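Local structure of polyketide synthase PksJ (Bacillus subtilis subsp. subtilis, 4J1Q) at residues T54-V58 with K149-M153; I108-V114 with T141-I147; T132-F137 with D296-I300. The protein catalyses stereoselective alpha- and beta-ketoreduction through its NADPH-binding ketoreductase domain, as part of the bacillaene polyketide assembly line. All blocks are in the same frame, centred on the assembly; numbering follows the deposited sequence.

The three contacts follow one parallel-stranded unit from the C-terminal edge of its strands to a surface shared with the KR domain. Contact 2 pairs strands 108-115 and 140-147, and its centre lies about 15 Å from that of contact 1 and about 17 Å from that of contact 3. Contact 1 reaches it through Thr54 CG2, which packs 4.0 Å from Ile113 O. Contact 3 reaches it through Glu134 OE1, 3.1 Å from Ala142 N in a probable hydrogen bond. Contacts 1 and 3 do not meet, their nearest atoms being about 19 Å apart. In contact 3 the side chain of Thr132 is about 13 Å from the bound NADPH.

Contact 1: T54-V58 with K149-M153; sequences TERSV and KPEEM
Glu151 packs against Val58 and Glu55 where two connections of a Rossmann-like alpha/beta unit meet, one leading from strand 46-52 into helix 56-65, the other from strand 140-147 toward helix 156-164. The closest backbone approach is Val58 CA to Glu151 CA, 4.6 Å. Glu55 occupies the N-cap position of helix 56-65, so the contact is made at the first turn of that helix.

Three residues, Glu151, Val58 and Pro150, account for most of the modest 190 Å² buried. Glu151 holds CG between its own backbone N and carbonyl carbon (chi1 55°) and bends again at chi2, which brings the carboxylate back over the Glu55 side chain. There Glu55 CG meets both the carboxylate and the aliphatic part of its partner, lying 3.6 Å from Glu151 OE2 and 3.8 Å from Glu151 CG. The carboxylates themselves stay separated, with Glu55 OE2 5.3 Å from Glu151 OE2, and their planes are turned 88° apart; this spacing would probably moderate the repulsion between like charges. The CG2 branch of Val58 faces Pro150 and Glu151, although its closeness to Glu151 in the model is doubtful. No hydrogen bond joins the segments, and the apolar partner of this branch is the proline ring, with Val58 CG2 4.3 Å from Pro150 CG.

Contact 2: I108-V114 with T141-I147; sequences IIIQAIV and TAQVIEI
Gln111 and Gln143 stand side by side above two neighbouring parallel strands and join their amides across the contact. Gln111 NE2 donates to Gln143 OE1 over 3.1 Å, with an N-H...O angle of 170°, and the amide planes are only 24° apart, a nearly flat pair. Both chains are extended beyond CG, which carries the amides to the same height. Outer partners fix their rotation: Gln111 OE1 accepts from His47, its NE2 also donates to Leu160 O, and Gln143 NE2 donates to Asp163 O.

Beneath them the backbone ladder is the tight part. Ile110 reaches Thr141 O through its N and receives Gln143 N on its O, the latter at 2.9 Å. Ala112 continues the ladder two residues on, its N lying 2.8 Å from Gln143 O. The strand directions differ by 16°, as in a gently twisted sheet.

The opposite face is looser between the strands themselves. Ile110, Ala112, Ala142 and Val144 point there, and the small alanines make little side-chain contact across the pair; Val114 CG2 and Val144 CG2, at 3.8 Å, are the apolar meeting point. Neither face opens to solvent: Phe130 of helix 126-136 covers the alanines, and Leu160 of helix 156-164 packs on Ile113 and Ile145 on the glutamine face. Strand 108-115, helix 126-136 and strand 140-147 thus form the beta-alpha-beta crossover characteristic of Rossmann-type folds.

Contact 3: T132-F137 with D296-I300; sequences TAEIEF and DRFII
The C-terminal turn of helix 126-136 docks on a loop of the KR domain, with the Glu136 carboxylate stacked on the Phe298 ring and bonded to the Ile299 amide. Glu136 OE1 accepts the only hydrogen bond across the contact, from Ile299 N at 2.7 Å. The bond is nearly straight, with an N-H...O angle of 165°, and the amide meets OE1 on its syn side, somewhat out of the carboxylate plane. Glu136 OE2 takes a second backbone amide, that of Gly347. Two N-H donors, one on each oxygen, hold the group and would be expected to favour its ionised form.

The same side chain also has a stacking role. Its chain runs straight out beyond CG, sliding past Phe298 in the opposite direction, and the carboxylate lies 20° from parallel with the ring. Glu136 CG sits over the ring face, 4.2 Å from the Phe298 centroid and offset toward the rim, which is CH-pi geometry. Further along, Glu136 CD is 3.9 Å from Phe298 CD2.

Ile299 supplies the apolar half. Its CG1 lies beside its backbone N (chi1 -77°), and this sends CD1 toward the helix, 4.3 Å from Ala133 CB. The methyl also approaches Phe137, with Ile299 CD1 4.1 Å from Phe137 CE1, at an oblique angle to that ring.

Surrounding helices enclose the isoleucine: Phe93 and Leu96 of helix 81-98 and Ala349 of helix 349-370 all touch it. Thr132 OG1 is hydrogen-bonded to Asn345 N. The end of helix 126-136 and the 296-300 loop thus meet among helix 81-98, helix 100-105, whose Val100 and Leu103 pack on Phe137, and the start of helix 349-370, where Thr132 touches Ala349 and Ala352.

Contact 1: T54-V58 with K149-M153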
loop_
_atom_site.group_PDB
_atom_site.type_symbol
_atom_site.label_atom_id
_atom_site.label_comp_id
_atom_site.label_asym_id
_atom_site.label_seq_id
_atom_site.Cartn_x
_atom_site.Cartn_y
_atom_site.Cartn_z
ATOM N N THR A 54 -18.318 3.494 11.735
ATOM C CA THR A 54 -18.318 4.529 12.752
ATOM C C THR A 54 -19.419 4.214 13.761
ATOM O O THR A 54 -20.188 3.265 13.579
ATOM C CB THR A 54 -18.564 5.917 12.120
ATOM O OG1 THR A 54 -19.912 5.993 11.634
ATOM C CG2 THR A 54 -17.603 6.147 10.948
ATOM N N GLU A 55 -19.500 5.019 14.815
ATOM C CA GLU A 55 -20.558 4.873 15.814
ATOM C C GLU A 55 -21.933 5.316 15.316
ATOM O O GLU A 55 -22.065 6.289 14.563
ATOM C CB GLU A 55 -20.196 5.599 17.110
ATOM C CG GLU A 55 -19.067 4.942 17.891
ATOM C CD GLU A 55 -19.291 3.457 18.122
ATOM O OE1 GLU A 55 -20.420 3.068 18.491
ATOM O OE2 GLU A 55 -18.331 2.678 17.934
ATOM N N ARG A 56 -22.941 4.544 15.709
ATOM C CA ARG A 56 -24.333 4.806 15.385
ATOM C C ARG A 56 -24.631 6.271 15.640
ATOM O O ARG A 56 -25.315 6.935 14.854
ATOM C CB ARG A 56 -25.215 3.974 16.305
ATOM C CG ARG A 56 -24.901 4.230 17.773
ATOM C CD ARG A 56 -25.815 3.477 18.730
ATOM N NE ARG A 56 -25.378 3.665 20.116
ATOM C CZ ARG A 56 -26.189 3.700 21.171
ATOM N NH1 ARG A 56 -27.498 3.573 21.010
ATOM N NH2 ARG A 56 -25.691 3.877 22.388
ATOM N N SER A 57 -24.199 6.725 16.811
ATOM C CA SER A 57 -24.445 8.076 17.251
ATOM C C SER A 57 -23.863 9.012 16.215
ATOM O O SER A 57 -24.510 9.971 15.782
ATOM C CB SER A 57 -23.740 8.315 18.577
ATOM O OG SER A 57 -22.346 8.176 18.411
ATOM N N VAL A 58 -22.642 8.696 15.798
ATOM C CA VAL A 58 -21.920 9.537 14.860
ATOM C C VAL A 58 -22.752 9.682 13.598
ATOM O O VAL A 58 -23.004 10.789 13.124
ATOM C CB VAL A 58 -20.562 8.917 14.478
ATOM C CG1 VAL A 58 -19.866 9.776 13.433
ATOM C CG2 VAL A 58 -19.695 8.737 15.711
ATOM N N LYS A 149 -11.756 9.543 18.017
ATOM C CA LYS A 149 -13.085 9.142 18.507
ATOM C C LYS A 149 -14.116 10.127 18.007
ATOM O O LYS A 149 -14.416 11.106 18.684
ATOM C CB LYS A 149 -13.142 9.098 20.044
ATOM C CG LYS A 149 -11.901 8.537 20.728
ATOM C CD LYS A 149 -11.774 7.039 20.514
ATOM C CE LYS A 149 -12.271 6.270 21.720
ATOM N NZ LYS A 149 -12.720 4.926 21.267
ATOM N N PRO A 150 -14.627 9.905 16.792
ATOM C CA PRO A 150 -15.484 10.922 16.193
ATOM C C PRO A 150 -16.803 11.160 16.965
ATOM O O PRO A 150 -17.217 12.311 17.117
ATOM C CB PRO A 150 -15.738 10.388 14.776
ATOM C CG PRO A 150 -15.506 8.920 14.864
ATOM C CD PRO A 150 -14.467 8.716 15.936
ATOM N N GLU A 151 -17.436 10.102 17.471
ATOM C CA GLU A 151 -18.734 10.260 18.140
ATOM C C GLU A 151 -18.622 11.264 19.272
ATOM O O GLU A 151 -19.494 12.109 19.462
ATOM C CB GLU A 151 -19.238 8.931 18.697
ATOM C CG GLU A 151 -18.251 8.252 19.627
ATOM C CD GLU A 151 -16.941 7.953 18.932
ATOM O OE1 GLU A 151 -15.899 7.889 19.611
ATOM O OE2 GLU A 151 -16.955 7.818 17.699
ATOM N N GLU A 152 -17.548 11.151 20.039
ATOM C CA GLU A 152 -17.358 12.004 21.192
ATOM C C GLU A 152 -17.296 13.469 20.783
ATOM O O GLU A 152 -17.886 14.321 21.434
ATOM C CB GLU A 152 -16.120 11.579 21.979
ATOM C CG GLU A 152 -16.185 10.120 22.407
ATOM C CD GLU A 152 -15.089 9.725 23.368
ATOM O OE1 GLU A 152 -14.247 10.586 23.697
ATOM O OE2 GLU A 152 -15.079 8.552 23.799
ATOM N N MET A 153 -16.718 13.742 19.625
ATOM C CA MET A 153 -16.725 15.099 19.111
ATOM C C MET A 153 -18.048 15.447 18.428
ATOM O O MET A 153 -18.465 14.778 17.481
ATOM C CB MET A 153 -15.566 15.310 18.151
ATOM C CG MET A 153 -15.230 16.769 17.938
ATOM S SD MET A 153 -13.889 16.966 16.763
ATOM C CE MET A 153 -12.931 18.219 17.604
#

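Contact 2: I108-V114 with T141-I147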
loop_
_atom_site.group_PDB
_atom_site.type_symbol
_atom_site.label_atom_id
_atom_site.label_comp_id
_atom_site.label_asym_id
_atom_site.label_seq_id
_atom_site.Cartn_x
_atom_site.Cartn_y
_atom_site.Cartn_z
ATOM N N ILE A 108 -17.978 17.381 -7.325
ATOM C CA ILE A 108 -18.441 16.604 -6.218
ATOM C C ILE A 108 -17.365 16.388 -5.167
ATOM O O ILE A 108 -16.181 16.448 -5.461
ATOM C CB ILE A 108 -19.013 15.268 -6.687
ATOM C CG1 ILE A 108 -19.884 15.492 -7.934
ATOM C CG2 ILE A 108 -19.749 14.590 -5.540
ATOM C CD1 ILE A 108 -20.981 14.471 -8.143
ATOM N N ILE A 109 -17.815 16.211 -3.930
ATOM C CA ILE A 109 -16.944 15.998 -2.801
ATOM C C ILE A 109 -17.335 14.701 -2.090
ATOM O O ILE A 109 -18.519 14.474 -1.798
ATOM C CB ILE A 109 -16.995 17.181 -1.808
ATOM C CG1 ILE A 109 -15.939 16.978 -0.721
ATOM C CG2 ILE A 109 -18.380 17.286 -1.176
ATOM C CD1 ILE A 109 -15.538 18.237 0.029
ATOM N N ILE A 110 -16.362 13.795 -1.958
ATOM C CA ILE A 110 -16.501 12.654 -1.063
ATOM C C ILE A 110 -15.525 12.778 0.085
ATOM O O ILE A 110 -14.343 13.040 -0.130
ATOM C CB ILE A 110 -16.230 11.318 -1.769
ATOM C CG1 ILE A 110 -16.742 11.362 -3.199
ATOM C CG2 ILE A 110 -16.857 10.167 -0.994
ATOM C CD1 ILE A 110 -16.515 10.068 -3.944
ATOM N N GLN A 111 -16.021 12.541 1.293
ATOM C CA GLN A 111 -15.187 12.503 2.472
ATOM C C GLN A 111 -15.376 11.170 3.167
ATOM O O GLN A 111 -16.515 10.773 3.493
ATOM C CB GLN A 111 -15.564 13.620 3.433
ATOM C CG GLN A 111 -15.657 14.984 2.776
ATOM C CD GLN A 111 -15.985 16.078 3.774
ATOM O OE1 GLN A 111 -17.046 16.054 4.396
ATOM N NE2 GLN A 111 -15.059 17.015 3.964
ATOM N N ALA A 112 -14.262 10.483 3.395
ATOM C CA ALA A 112 -14.297 9.209 4.087
ATOM C C ALA A 112 -13.918 9.440 5.518
ATOM O O ALA A 112 -12.936 10.138 5.816
ATOM C CB ALA A 112 -13.354 8.211 3.446
ATOM N N ILE A 113 -14.738 8.905 6.414
ATOM C CA ILE A 113 -14.461 9.042 7.825
ATOM C C ILE A 113 -13.957 7.725 8.358
ATOM O O ILE A 113 -14.629 6.706 8.259
ATOM C CB ILE A 113 -15.691 9.517 8.607
ATOM C CG1 ILE A 113 -16.446 10.578 7.804
ATOM C CG2 ILE A 113 -15.270 10.092 9.936
ATOM C CD1 ILE A 113 -15.689 11.861 7.523
ATOM N N VAL A 114 -12.693 7.733 8.737
ATOM C CA VAL A 114 -12.042 6.546 9.258
ATOM C C VAL A 114 -11.710 6.858 10.712
ATOM O O VAL A 114 -11.052 7.875 11.001
ATOM C CB VAL A 114 -10.751 6.221 8.462
ATOM C CG1 VAL A 114 -10.172 4.851 8.847
ATOM C CG2 VAL A 114 -11.026 6.312 6.968
ATOM N N THR A 141 -13.429 16.056 -5.714
ATOM C CA THR A 141 -12.588 16.231 -4.548
ATOM C C THR A 141 -12.817 15.053 -3.608
ATOM O O THR A 141 -13.955 14.788 -3.223
ATOM C CB THR A 141 -12.914 17.545 -3.785
ATOM O OG1 THR A 141 -12.452 18.667 -4.544
ATOM C CG2 THR A 141 -12.204 17.567 -2.428
ATOM N N ALA A 142 -11.744 14.350 -3.246
ATOM C CA ALA A 142 -11.863 13.211 -2.350
ATOM C C ALA A 142 -10.924 13.326 -1.144
ATOM O O ALA A 142 -9.708 13.458 -1.300
ATOM C CB ALA A 142 -11.625 11.916 -3.103
ATOM N N GLN A 143 -11.495 13.276 0.060
ATOM C CA GLN A 143 -10.709 13.408 1.278
ATOM C C GLN A 143 -10.933 12.223 2.171
ATOM O O GLN A 143 -12.051 11.764 2.337
ATOM C CB GLN A 143 -11.053 14.697 2.051
ATOM C CG GLN A 143 -10.631 15.973 1.348
ATOM C CD GLN A 143 -11.252 17.239 1.952
ATOM O OE1 GLN A 143 -12.315 17.201 2.572
ATOM N NE2 GLN A 143 -10.587 18.369 1.748
ATOM N N VAL A 144 -9.856 11.758 2.783
ATOM C CA VAL A 144 -9.984 10.751 3.808
ATOM C C VAL A 144 -9.669 11.415 5.133
ATOM O O VAL A 144 -8.734 12.205 5.227
ATOM C CB VAL A 144 -9.032 9.573 3.534
ATOM C CG1 VAL A 144 -7.658 10.123 3.208
ATOM C CG2 VAL A 144 -8.972 8.642 4.729
ATOM N N ILE A 145 -10.564 11.238 6.092
ATOM C CA ILE A 145 -10.472 11.932 7.364
ATOM C C ILE A 145 -10.466 10.913 8.491
ATOM O O ILE A 145 -11.469 10.240 8.744
ATOM C CB ILE A 145 -11.657 12.898 7.551
ATOM C CG1 ILE A 145 -11.539 14.079 6.576
ATOM C CG2 ILE A 145 -11.735 13.369 9.000
ATOM C CD1 ILE A 145 -12.872 14.669 6.172
ATOM N N GLU A 146 -9.329 10.805 9.163
ATOM C CA GLU A 146 -9.137 9.798 10.201
ATOM C C GLU A 146 -9.427 10.436 11.558
ATOM O O GLU A 146 -8.919 11.510 11.861
ATOM C CB GLU A 146 -7.690 9.274 10.172
ATOM C CG GLU A 146 -7.270 8.664 8.837
ATOM C CD GLU A 146 -5.751 8.546 8.668
ATOM O OE1 GLU A 146 -5.052 8.058 9.598
ATOM O OE2 GLU A 146 -5.260 8.916 7.578
ATOM N N ILE A 147 -10.251 9.783 12.370
ATOM C CA ILE A 147 -10.736 10.400 13.599
ATOM C C ILE A 147 -10.566 9.451 14.762
ATOM O O ILE A 147 -11.047 8.317 14.720
ATOM C CB ILE A 147 -12.219 10.757 13.495
ATOM C CG1 ILE A 147 -12.430 11.796 12.397
ATOM C CG2 ILE A 147 -12.748 11.241 14.845
ATOM C CD1 ILE A 147 -13.886 12.065 12.089
#

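Contact 3: T132-F137 with D296-I300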
loop_
_atom_site.group_PDB
_atom_site.type_symbol
_atom_site.label_atom_id
_atom_site.label_comp_id
_atom_site.label_asym_id
_atom_site.label_seq_id
_atom_site.Cartn_x
_atom_site.Cartn_y
_atom_site.Cartn_z
ATOM N N THR A 132 -6.617 7.913 -7.055
ATOM C CA THR A 132 -6.827 7.473 -8.433
ATOM C C THR A 132 -8.118 8.049 -8.991
ATOM O O THR A 132 -8.108 8.653 -10.045
ATOM C CB THR A 132 -6.819 5.944 -8.556
ATOM O OG1 THR A 132 -5.550 5.454 -8.086
ATOM C CG2 THR A 132 -7.043 5.499 -10.036
ATOM N N ALA A 133 -9.205 7.936 -8.237
ATOM C CA ALA A 133 -10.479 8.542 -8.623
ATOM C C ALA A 133 -10.348 10.024 -9.032
ATOM O O ALA A 133 -10.951 10.439 -10.032
ATOM C CB ALA A 133 -11.509 8.383 -7.509
ATOM N N GLU A 134 -9.572 10.812 -8.261
ATOM C CA GLU A 134 -9.318 12.244 -8.582
ATOM C C GLU A 134 -8.593 12.441 -9.919
ATOM O O GLU A 134 -8.895 13.367 -10.661
ATOM C CB GLU A 134 -8.488 12.927 -7.490
ATOM C CG GLU A 134 -9.267 13.288 -6.236
ATOM C CD GLU A 134 -8.672 14.490 -5.501
ATOM O OE1 GLU A 134 -8.831 14.598 -4.274
ATOM O OE2 GLU A 134 -8.099 15.379 -6.162
ATOM N N ILE A 135 -7.605 11.593 -10.201
ATOM C CA ILE A 135 -6.911 11.661 -11.483
ATOM C C ILE A 135 -7.854 11.342 -12.661
ATOM O O ILE A 135 -7.813 12.006 -13.703
ATOM C CB ILE A 135 -5.680 10.730 -11.510
ATOM C CG1 ILE A 135 -4.580 11.268 -10.568
ATOM C CG2 ILE A 135 -5.157 10.590 -12.930
ATOM C CD1 ILE A 135 -3.525 10.232 -10.209
ATOM N N GLU A 136 -8.741 10.370 -12.465
ATOM C CA GLU A 136 -9.624 9.905 -13.530
ATOM C C GLU A 136 -10.839 10.815 -13.679
ATOM O O GLU A 136 -11.447 10.873 -14.741
ATOM C CB GLU A 136 -10.063 8.453 -13.276
ATOM C CG GLU A 136 -8.913 7.446 -13.437
ATOM C CD GLU A 136 -9.362 5.987 -13.314
ATOM O OE1 GLU A 136 -10.585 5.733 -13.323
ATOM O OE2 GLU A 136 -8.491 5.083 -13.203
ATOM N N PHE A 137 -11.199 11.504 -12.604
ATOM C CA PHE A 137 -12.367 12.374 -12.618
ATOM C C PHE A 137 -12.001 13.829 -12.275
ATOM O O PHE A 137 -11.879 14.183 -11.115
ATOM C CB PHE A 137 -13.457 11.832 -11.676
ATOM C CG PHE A 137 -13.898 10.414 -11.995
ATOM C CD1 PHE A 137 -13.689 9.372 -11.083
ATOM C CD2 PHE A 137 -14.485 10.109 -13.220
ATOM C CE1 PHE A 137 -14.097 8.079 -11.372
ATOM C CE2 PHE A 137 -14.834 8.802 -13.539
ATOM C CZ PHE A 137 -14.638 7.785 -12.617
ATOM N N ASP A 296 -4.353 -2.618 -15.641
ATOM C CA ASP A 296 -4.776 -1.259 -15.936
ATOM C C ASP A 296 -6.117 -1.151 -16.647
ATOM O O ASP A 296 -6.352 -1.801 -17.662
ATOM C CB ASP A 296 -3.698 -0.534 -16.693
ATOM C CG ASP A 296 -2.426 -0.444 -15.890
ATOM O OD1 ASP A 296 -2.499 -0.710 -14.671
ATOM O OD2 ASP A 296 -1.352 -0.180 -16.471
ATOM N N ARG A 297 -7.042 -0.460 -15.996
ATOM C CA ARG A 297 -8.284 -0.038 -16.607
ATOM C C ARG A 297 -8.886 1.110 -15.819
ATOM O O ARG A 297 -8.782 1.127 -14.604
ATOM C CB ARG A 297 -9.274 -1.183 -16.641
ATOM C CG ARG A 297 -9.394 -1.782 -18.025
ATOM C CD ARG A 297 -10.682 -2.555 -18.132
ATOM N NE ARG A 297 -10.487 -3.983 -17.897
ATOM C CZ ARG A 297 -11.429 -4.894 -18.122
ATOM N NH1 ARG A 297 -11.192 -6.177 -17.868
ATOM N NH2 ARG A 297 -12.615 -4.520 -18.605
ATOM N N PHE A 298 -9.592 2.008 -16.509
ATOM C CA PHE A 298 -10.210 3.148 -15.853
ATOM C C PHE A 298 -11.397 2.667 -15.051
ATOM O O PHE A 298 -12.094 1.741 -15.466
ATOM C CB PHE A 298 -10.688 4.160 -16.890
ATOM C CG PHE A 298 -9.707 5.260 -17.153
ATOM C CD1 PHE A 298 -8.416 4.973 -17.561
ATOM C CD2 PHE A 298 -10.094 6.582 -17.048
ATOM C CE1 PHE A 298 -7.515 5.982 -17.825
ATOM C CE2 PHE A 298 -9.200 7.597 -17.302
ATOM C CZ PHE A 298 -7.921 7.291 -17.748
ATOM N N ILE A 299 -11.677 3.349 -13.950
ATOM C CA ILE A 299 -12.755 2.940 -13.095
ATOM C C ILE A 299 -14.041 2.701 -13.871
ATOM O O ILE A 299 -14.771 1.748 -13.582
ATOM C CB ILE A 299 -12.995 3.949 -11.975
ATOM C CG1 ILE A 299 -11.907 3.766 -10.909
ATOM C CG2 ILE A 299 -14.378 3.747 -11.364
ATOM C CD1 ILE A 299 -11.508 5.083 -10.277
ATOM N N ILE A 300 -14.284 3.503 -14.901
ATOM C CA ILE A 300 -15.537 3.385 -15.647
ATOM C C ILE A 300 -15.728 2.019 -16.333
ATOM O O ILE A 300 -16.839 1.499 -16.413
ATOM C CB ILE A 300 -15.717 4.540 -16.663
ATOM C CG1 ILE A 300 -17.185 4.683 -17.029
ATOM C CG2 ILE A 300 -14.863 4.301 -17.904
ATOM C CD1 ILE A 300 -17.505 5.880 -17.908
#